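PDB 4Q6U: Rv3651-like N-terminal domain-containing protein from Mycobacterium tuberculosis, which is of uncharacterised biochemical function but, as a triple sensor-domain protein with one GAF-like and two PAS-like domains, probably takes part in signal sensing. Local coordinates for residues K34-P37 with I38-L42; Q259-S262 with F263-W266. One frame throughout, in Å; residues are numbered along the deposited sequence.

Interaction 1 (K34-P37 with I38-L42); sequences KLVP and ITTFL
A strand-to-helix junction is closed here by Pro37 at the N-cap and by Val36, which lies against Thr40 and Phe41 of the first helical turn. The carbonyl of Pro37 points into that turn and takes two amides. Phe41 N donates to Pro37 O at 2.9 Å along a nearly straight path, with an N-H...O angle of 167° and the donor in the carbonyl plane; this is the i to i+4 bond of the turn. Thr40 N reaches the same oxygen, Pro37 O, at 2.7 Å from above the carbonyl plane, and its bond is more bent, at 140°. Two amides from successive residues thus grip one oxygen and tie the end of the strand to the start of the helix. Leu42 N to Ile38 O continues the helical pattern by one step. The strand concerned, 31-37, is one of the two outermost strands, within this chain, of the six-stranded antiparallel sheet in the GAF-like N-terminal domain, and its neighbour is strand 24-28. Leu35 and Val36 form a G1 beta bulge opposite Val25, just before the chain turns into the helix. Val36 carries the apolar half of the junction. Its CG1 stands anti to the backbone N (chi1 -178°), which directs this methyl at the helical turn. Val36 CG1 lies 3.6 Å from Thr40 CG2, methyl against methyl, and the two side chains cross at about a right angle. Val36 CG1 is also 3.7 Å from Phe41 CB. Beyond its CB, the Phe41 side chain leads away from Val36, and the ring touches Val25 and Leu14, whereas Ile38 turns from the strand end to pack on Val16 and Val25. Thr39 OG1 is hydrogen-bonded to Glu22 OE2.

Interaction 2 (Q259-S262 with F263-W266); sequences QPCS and FYDW
Cys261 lays its CB over one face of the Phe263 ring, 3.9 Å from the centroid and only 19° off the ring normal, a CH-pi contact displaced toward the rim of the ring. The residues belong to the long loop between strands 253-256 and 296-303 in the PAS-like C-terminal domain, where the chain bends and sets three aromatic side chains around one cysteine and the proline before it. The sulfur extends beyond CB to a second ring. With its sulfur held between the backbone N and the carbonyl carbon (chi1 83°), Cys261 can touch both rings: Cys261 SG comes to 3.7 Å from Phe263 CD2 and 3.6 Å from Tyr264 CE1. Both sulfur-aromatic contacts are oblique, and the sulfur of the buried Cys261 lies between the two rings. Tyr264 sets out away from the preceding residues, yet its ring returns to meet the sulfur along the CD1-CE1 side. Trp266 approaches from the end of the bend. The benzo part of its indole, at Trp266 CZ2, lies 3.5 Å from Pro260 CB, and the two side chains cross obliquely. Trp256 meets the indole edge-to-face and also touches Cys261, which joins this bend to strand 253-256; the Phe263 ring meets His242, its plane nearly perpendicular to that of the imidazole. Asp265 is the centre of an inverse gamma turn, with a weak bond from Trp266 N to Tyr264 O. Phe263 N is buried with no polar partner in the model. On the polar side of the indole, a water in the ring plane accepts from Trp266 NE1 at 2.6 Å and donates a longer bond, 3.3 Å, to Cys261 O.

Overall arrangement
Interactions 1 and 2 are both local contacts, each within one continuous stretch of chain, but they sit in different domains on opposite sides of the chain's centre, with nearest atoms about 28 Å apart and no element in common. Interaction 1 is a surface contact at the edge of the N-terminal sheet and relies on backbone hydrogen bonds to one carbonyl, with small aliphatic groups packed beside them. Interaction 2, partly buried in a loop of the C-terminal domain, has no clear direct hydrogen bond between its segments; sulfur, proline and aromatic rings do the work, helped by a bridging water. Its central cysteine is buried, whereas Val36 and Pro37 of interaction 1 remain partly exposed.

Interaction 1 (K34-P37 with I38-L42)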
loop_
_atom_site.group_PDB
_atom_site.type_symbol
_atom_site.label_atom_id
_atom_site.label_comp_id
_atom_site.label_asym_id
_atom_site.label_seq_id
_atom_site.Cartn_x
_atom_site.Cartn_y
_atom_site.Cartn_z
ATOM N N LYS B 34 -16.338 8.016 11.292
ATOM C CA LYS B 34 -15.435 9.051 10.783
ATOM C C LYS B 34 -15.826 10.483 11.159
ATOM O O LYS B 34 -16.268 11.251 10.304
ATOM C CB LYS B 34 -15.332 8.934 9.258
ATOM N N LEU B 35 -15.627 10.833 12.430
ATOM C CA LEU B 35 -15.897 12.171 12.958
ATOM C C LEU B 35 -17.212 12.751 12.466
ATOM O O LEU B 35 -17.257 13.890 12.008
ATOM C CB LEU B 35 -14.760 13.134 12.604
ATOM C CG LEU B 35 -13.606 13.295 13.600
ATOM C CD1 LEU B 35 -12.534 14.185 13.009
ATOM C CD2 LEU B 35 -14.084 13.870 14.921
ATOM N N VAL B 36 -18.277 11.966 12.564
ATOM C CA VAL B 36 -19.594 12.403 12.118
ATOM C C VAL B 36 -20.251 13.339 13.125
ATOM O O VAL B 36 -20.553 12.928 14.248
ATOM C CB VAL B 36 -20.534 11.213 11.879
ATOM C CG1 VAL B 36 -21.884 11.710 11.377
ATOM C CG2 VAL B 36 -19.905 10.224 10.901
ATOM N N PRO B 37 -20.481 14.601 12.719
ATOM C CA PRO B 37 -21.119 15.592 13.592
ATOM C C PRO B 37 -22.395 15.037 14.206
ATOM O O PRO B 37 -23.216 14.435 13.507
ATOM C CB PRO B 37 -21.409 16.759 12.646
ATOM C CG PRO B 37 -20.349 16.651 11.607
ATOM C CD PRO B 37 -20.153 15.168 11.399
ATOM N N ILE B 38 -22.533 15.225 15.513
ATOM C CA ILE B 38 -23.601 14.603 16.276
ATOM C C ILE B 38 -24.978 14.915 15.678
ATOM O O ILE B 38 -25.903 14.111 15.798
ATOM C CB ILE B 38 -23.539 15.050 17.763
ATOM C CG1 ILE B 38 -24.318 14.090 18.661
ATOM C CG2 ILE B 38 -23.983 16.498 17.929
ATOM C CD1 ILE B 38 -23.580 12.804 18.925
ATOM N N THR B 39 -25.102 16.055 14.998
ATOM C CA THR B 39 -26.380 16.444 14.391
ATOM C C THR B 39 -26.649 15.672 13.106
ATOM O O THR B 39 -27.788 15.578 12.653
ATOM C CB THR B 39 -26.440 17.952 14.071
ATOM O OG1 THR B 39 -25.371 18.298 13.181
ATOM C CG2 THR B 39 -26.340 18.782 15.344
ATOM N N THR B 40 -25.586 15.144 12.511
ATOM C CA THR B 40 -25.702 14.300 11.332
ATOM C C THR B 40 -25.917 12.855 11.765
ATOM O O THR B 40 -26.791 12.158 11.246
ATOM C CB THR B 40 -24.449 14.406 10.434
ATOM O OG1 THR B 40 -24.430 15.684 9.786
ATOM C CG2 THR B 40 -24.446 13.312 9.376
ATOM N N PHE B 41 -25.119 12.419 12.735
ATOM C CA PHE B 41 -25.201 11.059 13.250
ATOM C C PHE B 41 -26.564 10.816 13.894
ATOM O O PHE B 41 -27.099 9.711 13.836
ATOM C CB PHE B 41 -24.068 10.796 14.259
ATOM C CG PHE B 41 -23.888 9.342 14.605
ATOM C CD1 PHE B 41 -23.088 8.522 13.821
ATOM C CD2 PHE B 41 -24.520 8.792 15.709
ATOM C CE1 PHE B 41 -22.927 7.180 14.131
ATOM C CE2 PHE B 41 -24.362 7.453 16.027
ATOM C CZ PHE B 41 -23.563 6.646 15.235
ATOM N N LEU B 42 -27.127 11.860 14.493
ATOM C CA LEU B 42 -28.415 11.737 15.169
ATOM C C LEU B 42 -29.482 12.642 14.548
ATOM O O LEU B 42 -30.382 13.119 15.246
ATOM C CB LEU B 42 -28.260 12.046 16.662
ATOM C CG LEU B 42 -27.329 11.115 17.446
ATOM C CD1 LEU B 42 -27.210 11.555 18.891
ATOM C CD2 LEU B 42 -27.798 9.672 17.371
#

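Interaction 2 (Q259-S262 with F263-W266)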
loop_
_atom_site.group_PDB
_atom_site.type_symbol
_atom_site.label_atom_id
_atom_site.label_comp_id
_atom_site.label_asym_id
_atom_site.label_seq_id
_atom_site.Cartn_x
_atom_site.Cartn_y
_atom_site.Cartn_z
ATOM N N GLN B 259 13.997 -3.092 14.286
ATOM C CA GLN B 259 13.923 -3.004 15.740
ATOM C C GLN B 259 14.784 -1.839 16.233
ATOM O O GLN B 259 15.758 -1.463 15.586
ATOM C CB GLN B 259 14.364 -4.318 16.394
ATOM C CG GLN B 259 13.388 -5.467 16.182
ATOM C CD GLN B 259 11.930 -5.050 16.345
ATOM O OE1 GLN B 259 11.523 -4.578 17.405
ATOM N NE2 GLN B 259 11.136 -5.221 15.285
ATOM N N PRO B 260 14.422 -1.253 17.386
ATOM C CA PRO B 260 15.208 -0.120 17.892
ATOM C C PRO B 260 16.659 -0.491 18.134
ATOM O O PRO B 260 16.960 -1.643 18.450
ATOM C CB PRO B 260 14.518 0.233 19.209
ATOM C CG PRO B 260 13.135 -0.309 19.071
ATOM C CD PRO B 260 13.245 -1.540 18.221
ATOM N N CYS B 261 17.558 0.470 17.962
ATOM C CA CYS B 261 18.959 0.210 18.222
ATOM C C CYS B 261 19.266 0.568 19.663
ATOM O O CYS B 261 18.716 1.517 20.220
ATOM C CB CYS B 261 19.867 0.986 17.263
ATOM S SG CYS B 261 20.194 2.682 17.735
ATOM N N SER B 262 20.130 -0.226 20.272
ATOM C CA SER B 262 20.550 0.016 21.636
ATOM C C SER B 262 21.902 0.728 21.668
ATOM O O SER B 262 22.487 0.885 22.734
ATOM C CB SER B 262 20.611 -1.302 22.414
ATOM O OG SER B 262 21.340 -2.284 21.698
ATOM N N PHE B 263 22.381 1.172 20.504
ATOM C CA PHE B 263 23.674 1.869 20.423
ATOM C C PHE B 263 23.650 3.141 21.247
ATOM O O PHE B 263 24.656 3.513 21.841
ATOM C CB PHE B 263 24.056 2.260 18.987
ATOM C CG PHE B 263 23.880 1.180 17.979
ATOM C CD1 PHE B 263 24.067 -0.149 18.311
ATOM C CD2 PHE B 263 23.520 1.504 16.681
ATOM C CE1 PHE B 263 23.886 -1.140 17.363
ATOM C CE2 PHE B 263 23.338 0.527 15.736
ATOM C CZ PHE B 263 23.523 -0.801 16.072
ATOM N N TYR B 264 22.511 3.826 21.257
ATOM C CA TYR B 264 22.429 5.098 21.966
ATOM C C TYR B 264 21.068 5.253 22.663
ATOM O O TYR B 264 20.132 4.509 22.389
ATOM C CB TYR B 264 22.702 6.258 20.999
ATOM C CG TYR B 264 21.542 6.629 20.081
ATOM C CD1 TYR B 264 21.249 5.881 18.950
ATOM C CD2 TYR B 264 20.764 7.745 20.339
ATOM C CE1 TYR B 264 20.196 6.233 18.118
ATOM C CE2 TYR B 264 19.711 8.102 19.514
ATOM C CZ TYR B 264 19.434 7.350 18.408
ATOM O OH TYR B 264 18.387 7.719 17.596
ATOM N N ASP B 265 20.972 6.211 23.578
ATOM C CA ASP B 265 19.772 6.361 24.397
ATOM C C ASP B 265 18.770 7.284 23.720
ATOM O O ASP B 265 18.621 8.446 24.111
ATOM C CB ASP B 265 20.138 6.891 25.794
ATOM C CG ASP B 265 19.052 6.620 26.830
ATOM O OD1 ASP B 265 17.894 6.349 26.444
ATOM O OD2 ASP B 265 19.353 6.689 28.036
ATOM N N TRP B 266 18.084 6.756 22.706
ATOM C CA TRP B 266 17.063 7.502 21.984
ATOM C C TRP B 266 15.829 7.760 22.853
ATOM O O TRP B 266 15.120 8.741 22.642
ATOM C CB TRP B 266 16.656 6.761 20.688
ATOM C CG TRP B 266 16.172 5.361 20.921
ATOM C CD1 TRP B 266 16.938 4.235 21.060
ATOM C CD2 TRP B 266 14.811 4.935 21.044
ATOM N NE1 TRP B 266 16.136 3.139 21.271
ATOM C CE2 TRP B 266 14.828 3.539 21.258
ATOM C CE3 TRP B 266 13.580 5.598 20.990
ATOM C CZ2 TRP B 266 13.654 2.795 21.428
ATOM C CZ3 TRP B 266 12.412 4.852 21.149
ATOM C CH2 TRP B 266 12.465 3.468 21.372
HETATM O O HOH W 1 16.161 0.741 22.144
#